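Local coordinates for fluoroacetyl-CoA-specific thioesterase-like domain-containing protein (Thermanaerovibrio acidaminovorans, PDB 3QOO), which is of unknown function but belongs to the hot-dog superfamily and resembles thioesterases specific for fluoroacetyl-CoA, at residues 68-73 / 114-119. Numbering follows the deposited sequence. Where two conformers were deposited one is given.
Sequences GVRSEV and TGLQER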
loop_
_atom_site.group_PDB
_atom_site.type_symbol
_atom_site.label_atom_id
_atom_site.label_comp_id
_atom_site.label_asym_id
_atom_site.label_seq_id
_atom_site.Cartn_x
_atom_site.Cartn_y
_atom_site.Cartn_z
ATOM N N GLY A 68 10.203 1.679 5.964
ATOM C CA GLY A 68 9.672 2.011 4.676
ATOM C C GLY A 68 9.506 3.510 4.497
ATOM O O GLY A 68 8.901 4.175 5.371
ATOM N N VAL A 69 9.999 4.087 3.394
ATOM C CA VAL A 69 9.733 5.509 3.092
ATOM C C VAL A 69 8.935 5.801 1.823
ATOM O O VAL A 69 8.457 6.936 1.639
ATOM C CB VAL A 69 11.011 6.386 3.058
ATOM C CG1 VAL A 69 11.756 6.359 4.390
ATOM C CG2 VAL A 69 11.917 6.060 1.863
ATOM N N ARG A 70 8.835 4.828 0.919
ATOM C CA ARG A 70 7.960 4.983 -0.227
ATOM C C ARG A 70 7.608 3.642 -0.788
ATOM O O ARG A 70 8.496 2.761 -0.896
ATOM C CB ARG A 70 8.684 5.813 -1.307
ATOM C CG ARG A 70 8.163 5.764 -2.744
ATOM C CD ARG A 70 9.006 6.655 -3.607
ATOM N NE ARG A 70 10.402 6.227 -3.750
ATOM C CZ ARG A 70 10.898 5.629 -4.824
ATOM N NH1 ARG A 70 10.132 5.338 -5.865
ATOM N NH2 ARG A 70 12.183 5.318 -4.858
ATOM N N SER A 71 6.342 3.435 -1.151
ATOM C CA SER A 71 5.890 2.218 -1.822
ATOM C C SER A 71 5.011 2.559 -2.991
ATOM O O SER A 71 4.256 3.548 -2.946
ATOM C CB SER A 71 5.138 1.305 -0.868
ATOM O OG SER A 71 5.992 0.770 0.131
ATOM N N GLU A 72 5.038 1.751 -4.024
ATOM C CA GLU A 72 4.158 1.851 -5.184
ATOM C C GLU A 72 3.741 0.472 -5.606
ATOM O O GLU A 72 4.583 -0.459 -5.603
ATOM C CB GLU A 72 4.880 2.562 -6.323
ATOM C CG GLU A 72 4.058 2.833 -7.542
ATOM C CD GLU A 72 4.695 3.764 -8.538
ATOM O OE1 GLU A 72 4.061 3.907 -9.645
ATOM O OE2 GLU A 72 5.883 4.230 -8.281
ATOM N N VAL A 73 2.473 0.292 -5.950
ATOM C CA VAL A 73 1.946 -0.968 -6.452
ATOM C C VAL A 73 1.152 -0.703 -7.709
ATOM O O VAL A 73 0.356 0.251 -7.753
ATOM C CB VAL A 73 1.067 -1.692 -5.384
ATOM C CG1 VAL A 73 0.427 -2.973 -5.955
ATOM C CG2 VAL A 73 1.889 -2.002 -4.165
ATOM N N THR A 114 2.811 -5.669 -9.720
ATOM C CA THR A 114 4.207 -5.294 -9.597
ATOM C C THR A 114 4.313 -4.170 -8.577
ATOM O O THR A 114 3.298 -3.547 -8.219
ATOM C CB THR A 114 4.793 -4.857 -10.923
ATOM O OG1 THR A 114 4.009 -3.826 -11.482
ATOM C CG2 THR A 114 4.911 -6.063 -11.885
ATOM N N GLY A 115 5.509 -3.892 -8.100
ATOM C CA GLY A 115 5.686 -2.849 -7.135
ATOM C C GLY A 115 7.093 -2.416 -6.919
ATOM O O GLY A 115 8.026 -3.016 -7.485
ATOM N N LEU A 116 7.268 -1.407 -6.075
ATOM C CA LEU A 116 8.571 -1.045 -5.603
ATOM C C LEU A 116 8.440 -0.518 -4.183
ATOM O O LEU A 116 7.389 -0.009 -3.775
ATOM C CB LEU A 116 9.243 -0.057 -6.472
ATOM C CG LEU A 116 8.787 1.349 -6.446
ATOM C CD1 LEU A 116 9.102 2.115 -5.120
ATOM C CD2 LEU A 116 9.423 2.108 -7.632
ATOM N N GLN A 117 9.547 -0.591 -3.448
ATOM C CA GLN A 117 9.607 -0.065 -2.098
ATOM C C GLN A 117 10.998 0.485 -1.825
ATOM O O GLN A 117 12.002 -0.187 -2.113
ATOM C CB GLN A 117 9.227 -1.122 -1.080
ATOM C CG GLN A 117 9.116 -0.576 0.361
ATOM C CD GLN A 117 8.480 -1.577 1.273
ATOM O OE1 GLN A 117 9.172 -2.299 1.997
ATOM N NE2 GLN A 117 7.146 -1.669 1.218
ATOM N N GLU A 118 11.074 1.692 -1.287
ATOM C CA GLU A 118 12.302 2.281 -0.827
ATOM C C GLU A 118 12.297 2.198 0.685
ATOM O O GLU A 118 11.328 2.623 1.311
ATOM C CB GLU A 118 12.418 3.720 -1.275
ATOM C CG GLU A 118 13.679 4.448 -0.811
ATOM C CD GLU A 118 13.715 5.888 -1.200
ATOM O OE1 GLU A 118 12.994 6.281 -2.141
ATOM O OE2 GLU A 118 14.471 6.627 -0.534
ATOM N N ARG A 119 13.377 1.670 1.249
ATOM C CA ARG A 119 13.513 1.568 2.711
ATOM C C ARG A 119 14.808 2.275 3.140
ATOM O O ARG A 119 15.785 2.323 2.375
ATOM C CB ARG A 119 13.556 0.093 3.148
ATOM C CG ARG A 119 12.326 -0.684 2.719
ATOM C CD ARG A 119 12.215 -2.080 3.325
ATOM N NE ARG A 119 12.031 -2.055 4.768
ATOM C CZ ARG A 119 10.883 -1.796 5.385
ATOM N NH1 ARG A 119 9.736 -1.609 4.694
ATOM N NH2 ARG A 119 10.868 -1.727 6.712
HETATM O O HOH W 1 8.084 -0.271 7.375
#
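R70 reaches across to E118 and holds one carboxylate oxygen with two nitrogens. Its CB leaves the sheet on the face shared with E72, L116 and E118; the chain runs straight through CG and CD, then bends (chi3 65°), turning the guanidinium toward the neighbouring strand. NE lies 3.1 Å from E118 OE1, and NH2 closes a salt bridge to that same OE1 at 3.0 Å. NE and NH2, along one edge of the guanidinium, both point at OE1, which lies in their plane: a side-on grip on a single oxygen, with the carboxylate turned 76° from that plane. NH1 rests on L116, 3.5 Å from CD1, which covers one guanidinium face. The other oxygen of E118 pairs with R98.

On the opposite face, Q117 NE2 donates to S71 OG at 2.9 Å and also to T49 of helix 41-56, while R119 NH1 donates to Q117 OE1 from above the amide plane. R119 lays its guanidinium over G68, whose N shares a water with NH2.

The backbones run antiparallel at 178°, yet V69 and R70 both face E118: V69 N bonds to E118 O at 2.9 Å, R70 N only weakly at 3.4 Å. That one-residue slip is a classic beta bulge. Residues 70-73 also pair antiparallel with a strand of the second subunit, continuing the sheet across the dimer, as in hot-dog folds, where such a sheet wraps a long central helix, here 41-56.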